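Local coordinates for protein D-aminopeptidase (Bacillus subtilis, PDB 1HI9) that hydrolyses N-terminal residues from peptides containing D-amino acids, using two zinc ions per subunit inside a self-compartmentalizing decamer, at residues L33-F47 against N64-D76. Sequence-based numbering, arbitrary orientation.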
# COMPACT_ATOMS: atom_id res chain seq x y z
N LEU A 33 -15.22 15.90 -18.99
CA LEU A 33 -16.60 16.27 -19.19
C LEU A 33 -16.59 17.63 -19.88
O LEU A 33 -17.24 17.84 -20.91
CB LEU A 33 -17.33 16.37 -17.85
CG LEU A 33 -18.83 16.04 -17.87
CD1 LEU A 33 -19.41 16.36 -16.50
CD2 LEU A 33 -19.55 16.83 -18.94
N ILE A 34 -15.83 18.56 -19.31
CA ILE A 34 -15.73 19.90 -19.88
C ILE A 34 -15.14 19.82 -21.30
O ILE A 34 -15.60 20.51 -22.21
CB ILE A 34 -14.84 20.79 -18.98
CG1 ILE A 34 -15.51 20.92 -17.61
CG2 ILE A 34 -14.62 22.16 -19.63
CD1 ILE A 34 -14.62 21.48 -16.53
N MET A 35 -14.14 18.97 -21.48
CA MET A 35 -13.49 18.77 -22.77
C MET A 35 -14.48 18.31 -23.84
O MET A 35 -14.49 18.81 -24.96
CB MET A 35 -12.37 17.74 -22.65
CG MET A 35 -11.69 17.40 -23.97
SD MET A 35 -10.51 16.07 -23.78
CE MET A 35 -9.61 16.14 -25.29
N THR A 36 -15.30 17.32 -23.49
CA THR A 36 -16.28 16.79 -24.42
C THR A 36 -17.28 17.88 -24.79
O THR A 36 -17.62 18.05 -25.96
CB THR A 36 -17.01 15.59 -23.82
OG1 THR A 36 -16.06 14.55 -23.56
CG2 THR A 36 -18.07 15.06 -24.78
N GLU A 37 -17.74 18.62 -23.79
CA GLU A 37 -18.70 19.68 -24.06
C GLU A 37 -18.11 20.80 -24.89
O GLU A 37 -18.79 21.36 -25.75
CB GLU A 37 -19.28 20.20 -22.75
CG GLU A 37 -20.11 19.14 -22.06
CD GLU A 37 -20.76 19.63 -20.79
OE1 GLU A 37 -20.04 20.15 -19.91
OE2 GLU A 37 -22.00 19.49 -20.68
N GLU A 38 -16.84 21.12 -24.64
CA GLU A 38 -16.16 22.16 -25.40
C GLU A 38 -16.14 21.79 -26.87
O GLU A 38 -16.42 22.61 -27.73
CB GLU A 38 -14.72 22.35 -24.90
CG GLU A 38 -13.92 23.36 -25.72
CD GLU A 38 -13.03 24.25 -24.86
OE1 GLU A 38 -13.52 24.81 -23.85
OE2 GLU A 38 -11.84 24.42 -25.18
N ALA A 39 -15.82 20.53 -27.15
CA ALA A 39 -15.79 20.04 -28.52
C ALA A 39 -17.18 20.11 -29.16
O ALA A 39 -17.31 20.42 -30.34
CB ALA A 39 -15.25 18.61 -28.56
N ASN A 40 -18.22 19.80 -28.37
CA ASN A 40 -19.57 19.83 -28.90
C ASN A 40 -19.94 21.21 -29.42
O ASN A 40 -20.60 21.33 -30.45
CB ASN A 40 -20.59 19.38 -27.85
CG ASN A 40 -20.57 17.87 -27.62
OD1 ASN A 40 -20.22 17.09 -28.51
ND2 ASN A 40 -20.96 17.46 -26.42
N TYR A 41 -19.49 22.26 -28.73
CA TYR A 41 -19.81 23.60 -29.20
C TYR A 41 -19.32 23.79 -30.64
O TYR A 41 -20.06 24.27 -31.50
CB TYR A 41 -19.19 24.67 -28.30
CG TYR A 41 -19.91 24.86 -26.99
CD1 TYR A 41 -19.33 24.48 -25.79
CD2 TYR A 41 -21.18 25.45 -26.95
CE1 TYR A 41 -19.97 24.69 -24.58
CE2 TYR A 41 -21.83 25.67 -25.75
CZ TYR A 41 -21.22 25.29 -24.56
OH TYR A 41 -21.83 25.52 -23.35
N CYS A 42 -18.08 23.39 -30.90
CA CYS A 42 -17.51 23.52 -32.24
C CYS A 42 -18.19 22.61 -33.25
O CYS A 42 -18.46 23.01 -34.38
CB CYS A 42 -16.01 23.24 -32.21
SG CYS A 42 -15.09 24.42 -31.19
N ILE A 43 -18.44 21.37 -32.85
CA ILE A 43 -19.10 20.42 -33.73
C ILE A 43 -20.48 20.94 -34.13
O ILE A 43 -20.83 20.94 -35.31
CB ILE A 43 -19.24 19.05 -33.04
CG1 ILE A 43 -17.86 18.49 -32.71
CG2 ILE A 43 -19.99 18.08 -33.95
CD1 ILE A 43 -17.88 17.27 -31.79
N ALA A 44 -21.26 21.38 -33.15
CA ALA A 44 -22.60 21.90 -33.39
C ALA A 44 -22.55 23.04 -34.37
O ALA A 44 -23.33 23.09 -35.32
CB ALA A 44 -23.22 22.36 -32.09
N GLU A 45 -21.63 23.97 -34.16
CA GLU A 45 -21.52 25.11 -35.06
C GLU A 45 -20.97 24.71 -36.41
O GLU A 45 -21.24 25.35 -37.42
CB GLU A 45 -20.66 26.21 -34.44
CG GLU A 45 -20.67 27.50 -35.23
CD GLU A 45 -22.07 27.89 -35.67
OE1 GLU A 45 -23.00 27.83 -34.83
OE2 GLU A 45 -22.24 28.25 -36.86
N ALA A 46 -20.18 23.64 -36.44
CA ALA A 46 -19.61 23.17 -37.71
C ALA A 46 -20.74 22.73 -38.63
O ALA A 46 -20.80 23.14 -39.79
CB ALA A 46 -18.66 22.01 -37.46
N PHE A 47 -21.62 21.88 -38.10
CA PHE A 47 -22.76 21.39 -38.86
C PHE A 47 -23.68 22.55 -39.21
O PHE A 47 -24.16 22.66 -40.34
CB PHE A 47 -23.53 20.34 -38.05
CG PHE A 47 -22.83 19.02 -37.96
CD1 PHE A 47 -22.57 18.44 -36.72
CD2 PHE A 47 -22.46 18.33 -39.10
CE1 PHE A 47 -21.95 17.20 -36.63
CE2 PHE A 47 -21.84 17.10 -39.02
CZ PHE A 47 -21.58 16.53 -37.78
N ASN A 64 -8.27 8.72 -24.84
CA ASN A 64 -9.52 8.05 -24.51
C ASN A 64 -10.26 8.94 -23.51
O ASN A 64 -10.96 8.47 -22.60
CB ASN A 64 -9.25 6.66 -23.91
CG ASN A 64 -8.29 6.70 -22.73
OD1 ASN A 64 -8.00 7.77 -22.18
ND2 ASN A 64 -7.81 5.52 -22.32
N ASN A 65 -10.10 10.25 -23.71
CA ASN A 65 -10.67 11.28 -22.85
C ASN A 65 -12.07 11.73 -23.26
O ASN A 65 -12.98 11.80 -22.44
CB ASN A 65 -9.75 12.50 -22.83
CG ASN A 65 -8.30 12.13 -22.70
OD1 ASN A 65 -7.86 11.69 -21.65
ND2 ASN A 65 -7.53 12.29 -23.79
N LEU A 66 -12.24 12.06 -24.54
CA LEU A 66 -13.55 12.47 -25.02
C LEU A 66 -14.53 11.34 -24.72
O LEU A 66 -14.23 10.18 -24.97
CB LEU A 66 -13.50 12.76 -26.52
CG LEU A 66 -12.72 14.02 -26.89
CD1 LEU A 66 -12.59 14.12 -28.40
CD2 LEU A 66 -13.43 15.24 -26.33
N MET A 67 -15.69 11.69 -24.18
CA MET A 67 -16.68 10.68 -23.81
C MET A 67 -17.61 10.37 -24.97
O MET A 67 -18.44 11.19 -25.35
CB MET A 67 -17.46 11.14 -22.58
CG MET A 67 -16.55 11.57 -21.45
SD MET A 67 -17.36 11.75 -19.89
CE MET A 67 -18.10 13.36 -20.02
N VAL A 68 -17.47 9.17 -25.51
CA VAL A 68 -18.26 8.76 -26.66
C VAL A 68 -19.77 8.83 -26.42
O VAL A 68 -20.53 9.10 -27.35
CB VAL A 68 -17.86 7.33 -27.11
CG1 VAL A 68 -18.27 6.32 -26.06
CG2 VAL A 68 -18.49 7.02 -28.46
N GLU A 69 -20.20 8.63 -25.18
CA GLU A 69 -21.62 8.68 -24.87
C GLU A 69 -22.18 10.10 -24.72
O GLU A 69 -23.39 10.28 -24.60
CB GLU A 69 -21.92 7.87 -23.59
CG GLU A 69 -21.13 8.29 -22.35
CD GLU A 69 -19.79 7.58 -22.22
OE1 GLU A 69 -19.71 6.59 -21.45
OE2 GLU A 69 -18.82 8.01 -22.88
N LYS A 70 -21.31 11.10 -24.73
CA LYS A 70 -21.76 12.49 -24.60
C LYS A 70 -21.35 13.38 -25.76
O LYS A 70 -21.77 14.54 -25.83
CB LYS A 70 -21.28 13.09 -23.29
CG LYS A 70 -22.16 12.74 -22.09
CD LYS A 70 -21.50 13.19 -20.79
CE LYS A 70 -22.46 13.10 -19.62
NZ LYS A 70 -23.56 14.11 -19.70
N LEU A 71 -20.54 12.86 -26.67
CA LEU A 71 -20.10 13.66 -27.81
C LEU A 71 -21.27 13.82 -28.77
O LEU A 71 -22.21 13.02 -28.74
CB LEU A 71 -18.94 12.97 -28.52
CG LEU A 71 -18.18 13.82 -29.54
CD1 LEU A 71 -17.35 14.86 -28.81
CD2 LEU A 71 -17.30 12.94 -30.41
N HIS A 72 -21.23 14.86 -29.60
CA HIS A 72 -22.30 15.12 -30.56
C HIS A 72 -22.50 13.84 -31.36
O HIS A 72 -21.58 13.33 -32.00
CB HIS A 72 -21.90 16.27 -31.49
CG HIS A 72 -23.04 16.83 -32.29
ND1 HIS A 72 -23.76 16.09 -33.20
CD2 HIS A 72 -23.58 18.08 -32.30
CE1 HIS A 72 -24.69 16.85 -33.75
NE2 HIS A 72 -24.61 18.06 -33.22
N PRO A 73 -23.73 13.30 -31.33
CA PRO A 73 -24.11 12.06 -32.02
C PRO A 73 -23.84 12.02 -33.52
O PRO A 73 -23.60 10.95 -34.07
CB PRO A 73 -25.59 11.92 -31.69
CG PRO A 73 -26.04 13.35 -31.57
CD PRO A 73 -24.92 13.97 -30.77
N GLU A 74 -23.86 13.17 -34.18
CA GLU A 74 -23.61 13.22 -35.61
C GLU A 74 -22.14 13.33 -35.97
O GLU A 74 -21.77 13.48 -37.14
CB GLU A 74 -24.39 14.37 -36.25
CG GLU A 74 -25.86 14.03 -36.45
CD GLU A 74 -26.04 12.68 -37.14
OE1 GLU A 74 -25.49 12.50 -38.25
OE2 GLU A 74 -26.71 11.80 -36.54
N ALA A 75 -21.27 13.26 -34.97
CA ALA A 75 -19.85 13.35 -35.22
C ALA A 75 -19.22 11.97 -35.14
O ALA A 75 -19.77 11.09 -34.49
CB ALA A 75 -19.19 14.30 -34.22
N ASP A 76 -18.09 11.80 -35.81
CA ASP A 76 -17.37 10.53 -35.80
C ASP A 76 -16.14 10.70 -34.92
O ASP A 76 -15.29 11.55 -35.19
CB ASP A 76 -16.95 10.14 -37.22
CG ASP A 76 -18.14 9.97 -38.16
OD1 ASP A 76 -19.01 9.10 -37.88
OD2 ASP A 76 -18.21 10.70 -39.18
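N40 turns its carboxamide to the backbone of K70 and H72, showing how a helix can fix an irregular chain through polar side chains. ND2 of N40 gives a fairly straight bond to O of K70 (3.1 Å), which lies close to the amide plane. OD1 of N40 receives a short but bent, weak bond from N of H72 (2.7 Å). One turn earlier, T36 has OG1 beside its own backbone N (chi1 -62°); there it accepts an almost linear bond from N of M67 (2.9 Å), and its hydroxyl hydrogen-bonds to O of R32. Beside T36, CG of M35 meets CD2 of L66 (3.6 Å), the side chains crossing at about a right angle. H72 packs against I43 and F47: CG2 of I43 meets CB of H72 (3.6 Å), and the CD1-CE1 side of the F47 ring comes over one imidazole face, offset toward its rim, in an oblique pair with planes inclined by 47°. In the ring plane, ND1 of H72 accepts the N-H of E74, bracing the type I turn from H72 to A75. With an alanine in place of H72, F47 would probably lose its ring partner and N of E74 its acceptor. Helix 28-48 is the beta-alpha-beta crossover between parallel strands 2-7 and 53-58; the loop runs along it to strand 76-80, outermost in the mixed sheet within this chain.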